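Dihydrofolate reductase (Enterococcus faecalis, PDB 4M7U) reduces 7,8-dihydrofolate to tetrahydrofolate with NADPH, a step that probably supplies folate cofactors for glycine, purine and DNA precursor synthesis. Local coordinates at residues 19-22 and 28-31; 102-105 and 109-112; 113-118 and 134-139. All coordinates share one frame; numbering follows the deposited sequence.

Contact 1 (19-22 and 28-31); sequences QGVI and LPWH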
loop_
_atom_site.group_PDB
_atom_site.type_symbol
_atom_site.label_atom_id
_atom_site.label_comp_id
_atom_site.label_asym_id
_atom_site.label_seq_id
_atom_site.Cartn_x
_atom_site.Cartn_y
_atom_site.Cartn_z
ATOM N N GLN A 19 -15.562 6.792 -3.942
ATOM C CA GLN A 19 -16.185 6.664 -2.627
ATOM C C GLN A 19 -15.150 6.391 -1.545
ATOM O O GLN A 19 -15.466 6.414 -0.357
ATOM C CB GLN A 19 -17.185 5.511 -2.627
ATOM C CG GLN A 19 -18.267 5.629 -3.668
ATOM C CD GLN A 19 -19.011 4.325 -3.855
ATOM O OE1 GLN A 19 -20.230 4.267 -3.683
ATOM N NE2 GLN A 19 -18.274 3.261 -4.204
ATOM N N GLY A 20 -13.921 6.102 -1.957
ATOM C CA GLY A 20 -12.906 5.664 -1.020
ATOM C C GLY A 20 -12.852 4.142 -0.886
ATOM O O GLY A 20 -12.135 3.619 -0.032
ATOM N N VAL A 21 -13.601 3.422 -1.718
ATOM C CA VAL A 21 -13.524 1.947 -1.706
ATOM C C VAL A 21 -12.149 1.452 -2.158
ATOM O O VAL A 21 -11.657 1.874 -3.216
ATOM C CB VAL A 21 -14.579 1.274 -2.636
ATOM C CG1 VAL A 21 -14.361 -0.235 -2.664
ATOM C CG2 VAL A 21 -16.015 1.595 -2.190
ATOM N N ILE A 22 -11.543 0.546 -1.378
ATOM C CA ILE A 22 -10.264 -0.086 -1.747
ATOM C C ILE A 22 -10.337 -1.607 -1.894
ATOM O O ILE A 22 -9.425 -2.238 -2.438
ATOM C CB ILE A 22 -9.133 0.227 -0.747
ATOM C CG1 ILE A 22 -9.520 -0.223 0.673
ATOM C CG2 ILE A 22 -8.756 1.704 -0.806
ATOM C CD1 ILE A 22 -8.368 -0.141 1.687
ATOM N N LEU A 28 -9.915 -6.880 -5.129
ATOM C CA LEU A 28 -10.171 -5.588 -5.773
ATOM C C LEU A 28 -11.500 -5.611 -6.523
ATOM O O LEU A 28 -11.780 -6.555 -7.261
ATOM C CB LEU A 28 -9.057 -5.237 -6.756
ATOM C CG LEU A 28 -7.756 -4.732 -6.151
ATOM C CD1 LEU A 28 -6.764 -4.371 -7.251
ATOM C CD2 LEU A 28 -8.036 -3.540 -5.247
ATOM N N PRO A 29 -12.333 -4.575 -6.336
ATOM C CA PRO A 29 -13.629 -4.592 -7.024
ATOM C C PRO A 29 -13.572 -4.112 -8.463
ATOM O O PRO A 29 -14.609 -4.065 -9.118
ATOM C CB PRO A 29 -14.500 -3.662 -6.174
ATOM C CG PRO A 29 -13.546 -2.791 -5.448
ATOM C CD PRO A 29 -12.271 -3.564 -5.269
ATOM N N TRP A 30 -12.385 -3.781 -8.956
ATOM C CA TRP A 30 -12.231 -3.349 -10.347
ATOM C C TRP A 30 -11.023 -4.033 -10.944
ATOM O O TRP A 30 -10.224 -4.641 -10.234
ATOM C CB TRP A 30 -11.992 -1.839 -10.430
ATOM C CG TRP A 30 -10.844 -1.436 -9.562
ATOM C CD1 TRP A 30 -9.517 -1.569 -9.843
ATOM C CD2 TRP A 30 -10.926 -0.877 -8.249
ATOM N NE1 TRP A 30 -8.766 -1.121 -8.788
ATOM C CE2 TRP A 30 -9.602 -0.684 -7.805
ATOM C CE3 TRP A 30 -11.983 -0.509 -7.417
ATOM C CZ2 TRP A 30 -9.318 -0.135 -6.548
ATOM C CZ3 TRP A 30 -11.692 0.040 -6.175
ATOM C CH2 TRP A 30 -10.372 0.212 -5.752
ATOM N N HIS A 31 -10.866 -3.908 -12.253
ATOM C CA HIS A 31 -9.630 -4.332 -12.874
ATOM C C HIS A 31 -9.097 -3.142 -13.660
ATOM O O HIS A 31 -9.806 -2.558 -14.478
ATOM C CB HIS A 31 -9.856 -5.554 -13.772
ATOM C CG HIS A 31 -8.599 -6.110 -14.372
ATOM N ND1 HIS A 31 -7.438 -6.291 -13.641
ATOM C CD2 HIS A 31 -8.319 -6.527 -15.628
ATOM C CE1 HIS A 31 -6.502 -6.794 -14.428
ATOM N NE2 HIS A 31 -7.009 -6.946 -15.638
#
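Trp30 meets the backbone of Val21 with the edge of its six-membered ring: Val21 O lies in the ring plane, 3.3 Å from Trp30 CH2 and 3.5 Å from Trp30 CZ3, so the carbonyl oxygen faces aromatic C-H groups. Trp30 CH2 also lies 4.0 Å from Ile22 CA, which approaches the ring obliquely. Beside it, Val21 CG1 packs on Pro29 CG at 3.9 Å, the two side chains running past each other in opposite senses. The next carbonyl is also met by carbon, with Leu28 CD2 3.4 Å from Ile22 O.

Trp30 reaches the strand because its CG sits between the backbone N and the carbonyl carbon (chi1 54°), which folds the indole back toward the ring of Pro29, whose CD lies 3.7 Å above one face, near the rim. At Val21, CG1 is the branch anti to the backbone N (chi1 175°), and it is this methyl that faces the proline. Farther out, Asp17 OD1 accepts hydrogen bonds from the backbone N of both Gln19 and Val21, two bonds that probably steady the turn leading into strand 21-23. Phe130 packs on Pro29 and meets the Trp30 ring obliquely, while Ala15 touches the indole from strand 9-17.

Ile22, Leu28 and Trp30 all line the cofactor pocket, in the loop region after the first strand that borders the active site in dihydrofolate reductases. With no hydrogen bond spanning the two segments, the loop is closed here by apolar contact and by C-H groups set against two carbonyl oxygens.

Contact 2 (102-105 and 109-112); sequences TVIG and VVFK. With NAP (NADP nicotinamide-adenine-dinucleotide phosphate), chain B.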
loop_
_atom_site.group_PDB
_atom_site.type_symbol
_atom_site.label_atom_id
_atom_site.label_comp_id
_atom_site.label_asym_id
_atom_site.label_seq_id
_atom_site.Cartn_x
_atom_site.Cartn_y
_atom_site.Cartn_z
ATOM N N THR A 102 10.288 0.792 2.047
ATOM C CA THR A 102 9.309 -0.090 2.672
ATOM C C THR A 102 7.927 0.423 2.282
ATOM O O THR A 102 7.471 1.463 2.771
ATOM C CB THR A 102 9.447 -0.102 4.218
ATOM O OG1 THR A 102 10.793 -0.449 4.585
ATOM C CG2 THR A 102 8.477 -1.106 4.843
ATOM N N VAL A 103 7.273 -0.300 1.379
ATOM C CA VAL A 103 6.006 0.143 0.826
ATOM C C VAL A 103 4.857 -0.442 1.623
ATOM O O VAL A 103 4.784 -1.663 1.844
ATOM C CB VAL A 103 5.874 -0.275 -0.637
ATOM C CG1 VAL A 103 4.536 0.147 -1.182
ATOM C CG2 VAL A 103 6.996 0.348 -1.457
ATOM N N ILE A 104 3.978 0.436 2.085
ATOM C CA ILE A 104 2.810 0.021 2.850
ATOM C C ILE A 104 1.680 -0.218 1.857
ATOM O O ILE A 104 1.170 0.721 1.249
ATOM C CB ILE A 104 2.373 1.104 3.866
ATOM C CG1 ILE A 104 3.564 1.586 4.697
ATOM C CG2 ILE A 104 1.282 0.564 4.771
ATOM C CD1 ILE A 104 4.325 0.434 5.391
ATOM N N GLY A 105 1.293 -1.474 1.673
ATOM C CA GLY A 105 0.320 -1.799 0.649
ATOM C C GLY A 105 -1.114 -1.970 1.113
ATOM O O GLY A 105 -1.974 -2.264 0.290
ATOM N N VAL A 109 -6.692 -1.067 8.111
ATOM C CA VAL A 109 -6.043 -0.993 9.433
ATOM C C VAL A 109 -4.558 -0.639 9.323
ATOM O O VAL A 109 -4.048 0.224 10.059
ATOM C CB VAL A 109 -6.156 -2.318 10.213
ATOM C CG1 VAL A 109 -5.360 -2.234 11.507
ATOM C CG2 VAL A 109 -7.613 -2.626 10.520
ATOM N N VAL A 110 -3.870 -1.303 8.400
ATOM C CA VAL A 110 -2.459 -1.042 8.179
ATOM C C VAL A 110 -2.206 0.398 7.752
ATOM O O VAL A 110 -1.302 1.052 8.277
ATOM C CB VAL A 110 -1.869 -2.040 7.170
ATOM C CG1 VAL A 110 -0.388 -1.779 6.953
ATOM C CG2 VAL A 110 -2.036 -3.439 7.705
ATOM N N PHE A 111 -3.009 0.903 6.815
ATOM C CA PHE A 111 -2.866 2.305 6.358
ATOM C C PHE A 111 -3.026 3.322 7.501
ATOM O O PHE A 111 -2.195 4.218 7.683
ATOM C CB PHE A 111 -3.894 2.616 5.267
ATOM C CG PHE A 111 -3.535 2.076 3.908
ATOM C CD1 PHE A 111 -2.235 2.157 3.424
ATOM C CD2 PHE A 111 -4.511 1.516 3.099
ATOM C CE1 PHE A 111 -1.916 1.665 2.147
ATOM C CE2 PHE A 111 -4.206 1.029 1.832
ATOM C CZ PHE A 111 -2.899 1.100 1.361
ATOM N N LYS A 112 -4.100 3.176 8.271
ATOM C CA LYS A 112 -4.378 4.073 9.395
ATOM C C LYS A 112 -3.248 4.088 10.440
ATOM O O LYS A 112 -2.948 5.131 11.011
ATOM C CB LYS A 112 -5.694 3.668 10.056
ATOM C CG LYS A 112 -6.307 4.710 10.980
ATOM C CD LYS A 112 -7.471 4.098 11.757
ATOM C CE LYS A 112 -8.697 4.995 11.721
ATOM N NZ LYS A 112 -8.415 6.318 12.332
HETATM P PA NAP B . -5.989 -5.422 6.632
HETATM O O1A NAP B . -5.487 -4.019 7.094
HETATM O O2A NAP B . -5.394 -5.830 5.298
HETATM O O5B NAP B . -5.540 -6.502 7.674
HETATM C C5B NAP B . -5.938 -6.397 9.009
HETATM C C4B NAP B . -5.184 -7.357 9.873
HETATM O O4B NAP B . -3.694 -7.211 9.844
HETATM C C3B NAP B . -5.577 -7.605 11.310
HETATM O O3B NAP B . -6.786 -8.183 11.630
HETATM C C2B NAP B . -4.339 -8.199 11.868
HETATM O O2B NAP B . -4.112 -9.554 11.734
HETATM C C1B NAP B . -3.363 -7.196 11.291
HETATM N N9A NAP B . -2.631 -6.094 11.835
HETATM C C8A NAP B . -2.832 -4.819 11.500
HETATM N N7A NAP B . -2.041 -4.024 12.379
HETATM C C5A NAP B . -1.389 -4.878 13.269
HETATM C C6A NAP B . -0.505 -4.622 14.325
HETATM N N6A NAP B . -0.134 -3.266 14.634
HETATM N N1A NAP B . -0.026 -5.653 15.017
HETATM C C2A NAP B . -0.375 -6.945 14.712
HETATM N N3A NAP B . -1.256 -7.201 13.664
HETATM C C4A NAP B . -1.736 -6.156 12.972
HETATM O O3 NAP B . -7.568 -5.494 6.578
HETATM P PN NAP B . -8.544 -4.262 6.361
HETATM O O1N NAP B . -8.532 -3.352 7.629
HETATM O O2N NAP B . -8.182 -3.438 5.145
HETATM O O5D NAP B . -9.962 -4.918 6.100
HETATM C C5D NAP B . -9.972 -6.203 5.524
HETATM C C4D NAP B . -11.137 -7.119 5.849
HETATM O O4D NAP B . -12.179 -6.668 6.802
HETATM C C3D NAP B . -11.855 -7.889 4.741
HETATM O O3D NAP B . -11.741 -9.210 4.676
HETATM C C2D NAP B . -13.254 -7.340 4.736
HETATM O O2D NAP B . -14.300 -8.048 4.182
HETATM C C1D NAP B . -13.466 -6.704 6.095
HETATM N N1N NAP B . -14.493 -5.752 6.439
HETATM C C2N NAP B . -15.931 -5.964 6.395
HETATM C C3N NAP B . -16.889 -4.883 6.912
HETATM C C7N NAP B . -18.180 -5.356 7.473
HETATM O O7N NAP B . -18.182 -6.383 8.140
HETATM N N7N NAP B . -19.404 -4.887 6.910
HETATM C C4N NAP B . -16.388 -3.436 7.149
HETATM C C5N NAP B . -14.872 -3.240 6.877
HETATM C C6N NAP B . -13.991 -4.400 6.377
HETATM P P2B NAP B . -4.703 -10.506 12.836
HETATM O O1X NAP B . -6.259 -10.353 12.870
HETATM O O2X NAP B . -4.354 -11.972 12.432
HETATM O O3X NAP B . -4.113 -10.127 14.175
#
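The backbone N of Val109 donates a hydrogen bond to O1N of the NADP nicotinamide-side phosphate, at 3.0 Å and with an N-H...O angle of 159°. One residue on, Val110 N points almost straight (164°) at O1A of the adenosine-side phosphate, but the distance of 3.4 Å makes this bond weak. Successive amides of helix 108-114 thus address one oxygen of each phosphate, the second only weakly, and Gly107 N and Ser108 N add further hydrogen bonds to the cofactor. Amides at the beginning of a helix lie at the positive end of its dipole, which would be expected to ease the charge of the pyrophosphate. The side chain of Val109 follows the ligand too: CG1 packs against C8A of the adenine at 3.6 Å.

Behind this binding surface the helix rests on the strand that precedes it. Val110 CG1, anti to its own backbone N (chi1 -179°), turns inward to Ile104 CG2 at 3.6 Å, whereas Val110 CG2 takes the cofactor side. The same Ile104 methyl also lies against Phe111 CD1. Phe111 and Ile104 run past each other in opposite directions, which brings the ring edge to the backbone: Ile104 O is near the ring plane, 3.3 Å from Phe111 CE1, and Gly105 C approaches CZ obliquely at 3.6 Å. Beyond the two segments the phenyl ring meets Trp14, and Val49 packs on Ile104 from the neighbouring strand 47-51.

A parallel strand ending in a glycine-rich turn, followed by a helix whose first amides clasp a pyrophosphate, is the dinucleotide-binding arrangement of the dihydrofolate reductase fold; it opens the connection from strand 101-104 through helix 108-114 to strand 120-126.

Contact 3 (113-118 and 134-139); sequences ELIPAC and TFFPEI. With NAP (NADP nicotinamide-adenine-dinucleotide phosphate), chain B.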
loop_
_atom_site.group_PDB
_atom_site.type_symbol
_atom_site.label_atom_id
_atom_site.label_comp_id
_atom_site.label_asym_id
_atom_site.label_seq_id
_atom_site.Cartn_x
_atom_site.Cartn_y
_atom_site.Cartn_z
ATOM N N GLU A 113 -2.621 2.936 10.683
ATOM C CA GLU A 113 -1.544 2.847 11.674
ATOM C C GLU A 113 -0.225 3.354 11.175
ATOM O O GLU A 113 0.579 3.859 11.953
ATOM C CB GLU A 113 -1.261 1.392 12.026
ATOM C CG GLU A 113 -2.372 0.652 12.626
ATOM C CD GLU A 113 -2.008 -0.798 12.741
ATOM O OE1 GLU A 113 -1.525 -1.371 11.726
ATOM O OE2 GLU A 113 -2.170 -1.342 13.854
ATOM N N LEU A 114 0.034 3.154 9.889
ATOM C CA LEU A 114 1.392 3.328 9.377
ATOM C C LEU A 114 1.559 4.576 8.525
ATOM O O LEU A 114 2.679 5.057 8.337
ATOM C CB LEU A 114 1.852 2.063 8.634
ATOM C CG LEU A 114 2.357 0.996 9.625
ATOM C CD1 LEU A 114 2.458 -0.375 8.983
ATOM C CD2 LEU A 114 3.720 1.420 10.153
ATOM N N ILE A 115 0.454 5.111 8.014
ATOM C CA ILE A 115 0.542 6.389 7.302
ATOM C C ILE A 115 1.193 7.515 8.133
ATOM O O ILE A 115 1.988 8.273 7.586
ATOM C CB ILE A 115 -0.786 6.795 6.620
ATOM C CG1 ILE A 115 -0.933 5.983 5.329
ATOM C CG2 ILE A 115 -0.819 8.294 6.319
ATOM C CD1 ILE A 115 -2.123 6.322 4.491
ATOM N N PRO A 116 0.914 7.593 9.461
ATOM C CA PRO A 116 1.660 8.593 10.246
ATOM C C PRO A 116 3.191 8.451 10.173
ATOM O O PRO A 116 3.880 9.436 10.432
ATOM C CB PRO A 116 1.177 8.340 11.677
ATOM C CG PRO A 116 -0.237 7.870 11.491
ATOM C CD PRO A 116 -0.156 6.971 10.270
ATOM N N ALA A 117 3.708 7.269 9.825
ATOM C CA ALA A 117 5.157 7.076 9.676
ATOM C C ALA A 117 5.640 7.173 8.218
ATOM O O ALA A 117 6.832 7.017 7.941
ATOM C CB ALA A 117 5.598 5.756 10.292
ATOM N N CYS A 118 4.727 7.440 7.287
ATOM C CA CYS A 118 5.106 7.500 5.875
ATOM C C CYS A 118 5.664 8.856 5.477
ATOM O O CYS A 118 5.382 9.871 6.120
ATOM C CB CYS A 118 3.926 7.130 4.972
ATOM S SG CYS A 118 3.481 5.380 5.044
ATOM N N THR A 134 -14.705 -2.370 2.116
ATOM C CA THR A 134 -13.522 -1.836 2.793
ATOM C C THR A 134 -13.067 -0.506 2.192
ATOM O O THR A 134 -12.846 -0.391 0.981
ATOM C CB THR A 134 -12.344 -2.821 2.723
ATOM O OG1 THR A 134 -12.790 -4.136 3.089
ATOM C CG2 THR A 134 -11.217 -2.370 3.656
ATOM N N PHE A 135 -12.900 0.488 3.051
ATOM C CA PHE A 135 -12.651 1.843 2.612
ATOM C C PHE A 135 -11.304 2.334 3.086
ATOM O O PHE A 135 -10.813 1.906 4.137
ATOM C CB PHE A 135 -13.751 2.757 3.158
ATOM C CG PHE A 135 -15.113 2.410 2.640
ATOM C CD1 PHE A 135 -15.815 1.332 3.158
ATOM C CD2 PHE A 135 -15.680 3.142 1.607
ATOM C CE1 PHE A 135 -17.069 0.993 2.662
ATOM C CE2 PHE A 135 -16.934 2.811 1.109
ATOM C CZ PHE A 135 -17.627 1.735 1.636
ATOM N N PHE A 136 -10.706 3.236 2.314
ATOM C CA PHE A 136 -9.526 3.915 2.798
ATOM C C PHE A 136 -9.911 4.652 4.075
ATOM O O PHE A 136 -10.965 5.279 4.134
ATOM C CB PHE A 136 -8.970 4.883 1.760
ATOM C CG PHE A 136 -7.636 5.408 2.134
ATOM C CD1 PHE A 136 -6.508 4.623 1.961
ATOM C CD2 PHE A 136 -7.514 6.650 2.730
ATOM C CE1 PHE A 136 -5.269 5.085 2.347
ATOM C CE2 PHE A 136 -6.284 7.122 3.110
ATOM C CZ PHE A 136 -5.156 6.335 2.921
ATOM N N PRO A 137 -9.067 4.561 5.114
ATOM C CA PRO A 137 -9.454 5.081 6.424
ATOM C C PRO A 137 -9.361 6.592 6.494
ATOM O O PRO A 137 -8.726 7.228 5.651
ATOM C CB PRO A 137 -8.410 4.467 7.360
ATOM C CG PRO A 137 -7.179 4.336 6.472
ATOM C CD PRO A 137 -7.744 3.906 5.144
ATOM N N GLU A 138 -9.995 7.157 7.510
ATOM C CA GLU A 138 -9.828 8.565 7.825
ATOM C C GLU A 138 -8.411 8.809 8.322
ATOM O O GLU A 138 -7.995 8.235 9.333
ATOM C CB GLU A 138 -10.809 8.968 8.920
ATOM C CG GLU A 138 -12.201 9.270 8.424
ATOM C CD GLU A 138 -13.116 9.714 9.549
ATOM O OE1 GLU A 138 -14.180 9.080 9.718
ATOM O OE2 GLU A 138 -12.765 10.682 10.266
ATOM N N ILE A 139 -7.660 9.647 7.617
ATOM C CA ILE A 139 -6.333 10.008 8.096
ATOM C C ILE A 139 -6.229 11.506 8.276
ATOM O O ILE A 139 -7.095 12.262 7.830
ATOM C CB ILE A 139 -5.226 9.555 7.134
ATOM C CG1 ILE A 139 -5.278 10.387 5.851
ATOM C CG2 ILE A 139 -5.363 8.069 6.832
ATOM C CD1 ILE A 139 -4.085 10.196 4.951
HETATM P PA NAP B . -5.989 -5.422 6.632
HETATM O O1A NAP B . -5.487 -4.019 7.094
HETATM O O2A NAP B . -5.394 -5.830 5.298
HETATM O O5B NAP B . -5.540 -6.502 7.674
HETATM C C5B NAP B . -5.938 -6.397 9.009
HETATM C C4B NAP B . -5.184 -7.357 9.873
HETATM O O4B NAP B . -3.694 -7.211 9.844
HETATM C C3B NAP B . -5.577 -7.605 11.310
HETATM O O3B NAP B . -6.786 -8.183 11.630
HETATM C C2B NAP B . -4.339 -8.199 11.868
HETATM O O2B NAP B . -4.112 -9.554 11.734
HETATM C C1B NAP B . -3.363 -7.196 11.291
HETATM N N9A NAP B . -2.631 -6.094 11.835
HETATM C C8A NAP B . -2.832 -4.819 11.500
HETATM N N7A NAP B . -2.041 -4.024 12.379
HETATM C C5A NAP B . -1.389 -4.878 13.269
HETATM C C6A NAP B . -0.505 -4.622 14.325
HETATM N N6A NAP B . -0.134 -3.266 14.634
HETATM N N1A NAP B . -0.026 -5.653 15.017
HETATM C C2A NAP B . -0.375 -6.945 14.712
HETATM N N3A NAP B . -1.256 -7.201 13.664
HETATM C C4A NAP B . -1.736 -6.156 12.972
HETATM O O3 NAP B . -7.568 -5.494 6.578
HETATM P PN NAP B . -8.544 -4.262 6.361
HETATM O O1N NAP B . -8.532 -3.352 7.629
HETATM O O2N NAP B . -8.182 -3.438 5.145
HETATM O O5D NAP B . -9.962 -4.918 6.100
HETATM C C5D NAP B . -9.972 -6.203 5.524
HETATM C C4D NAP B . -11.137 -7.119 5.849
HETATM O O4D NAP B . -12.179 -6.668 6.802
HETATM C C3D NAP B . -11.855 -7.889 4.741
HETATM O O3D NAP B . -11.741 -9.210 4.676
HETATM C C2D NAP B . -13.254 -7.340 4.736
HETATM O O2D NAP B . -14.300 -8.048 4.182
HETATM C C1D NAP B . -13.466 -6.704 6.095
HETATM N N1N NAP B . -14.493 -5.752 6.439
HETATM C C2N NAP B . -15.931 -5.964 6.395
HETATM C C3N NAP B . -16.889 -4.883 6.912
HETATM C C7N NAP B . -18.180 -5.356 7.473
HETATM O O7N NAP B . -18.182 -6.383 8.140
HETATM N N7N NAP B . -19.404 -4.887 6.910
HETATM C C4N NAP B . -16.388 -3.436 7.149
HETATM C C5N NAP B . -14.872 -3.240 6.877
HETATM C C6N NAP B . -13.991 -4.400 6.377
HETATM P P2B NAP B . -4.703 -10.506 12.836
HETATM O O1X NAP B . -6.259 -10.353 12.870
HETATM O O2X NAP B . -4.354 -11.972 12.432
HETATM O O3X NAP B . -4.113 -10.127 14.175
#
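The Phe136 ring receives Ile115 at its edge, where CD1 of the isoleucine lies near the ring plane, 3.4 Å from CZ. On one face Pro137 CD stands 3.3 Å above the plane, shifted toward the rim. The ring also stacks with Trp14 and meets that of Phe111 at an incline. The extended Ile115 chain (chi2 -176°) carries CD1 out to Phe136, while its other branch, CG2, meets Ile139 CD1 at 4.0 Å, the two isoleucines crossing at about a right angle. This apolar seam ties the 3-10 segment 115-117, which follows the cofactor-binding helix 108-114, to the irregular chain beyond the two-stranded sheet of 21-23 and 134-135.

Both segments also reach the cofactor. Glu113 extends to the adenine, and its OE2 accepts a hydrogen bond from N6A at 2.9 Å with an angle of 143°. Glu113 OE1 comes within 2.8 Å of N7A; two usual acceptors this close would be expected to need a proton on one of them. At the nicotinamide end, Thr134 OG1 lies 3.5 Å from C6N, and Thr134 CG2 is equally far from the phosphate oxygen O2N.

How the contacts relate
From the N terminus, contact 1 closes the short loop between strand 21-23 and the approach to helix 33-43. Contact 2 then closes the tight turn from strand 101-104 into helix 108-114, and contact 3 spans a longer excursion that includes strand 120-126. The three follow in series, none enclosing another. Contacts 2 and 3 share helix 108-114, their centres about 7 Å apart, and both touch NADP. Residues 134-139 return to contact 1: the Ile22 N to Thr134 O hydrogen bond (2.9 Å) pairs strands 21-23 and 134-135, and that of Phe136 N to Gly20 O (2.8 Å) extends the pairing just beyond them, linking the active-site loop to the cofactor-binding helix.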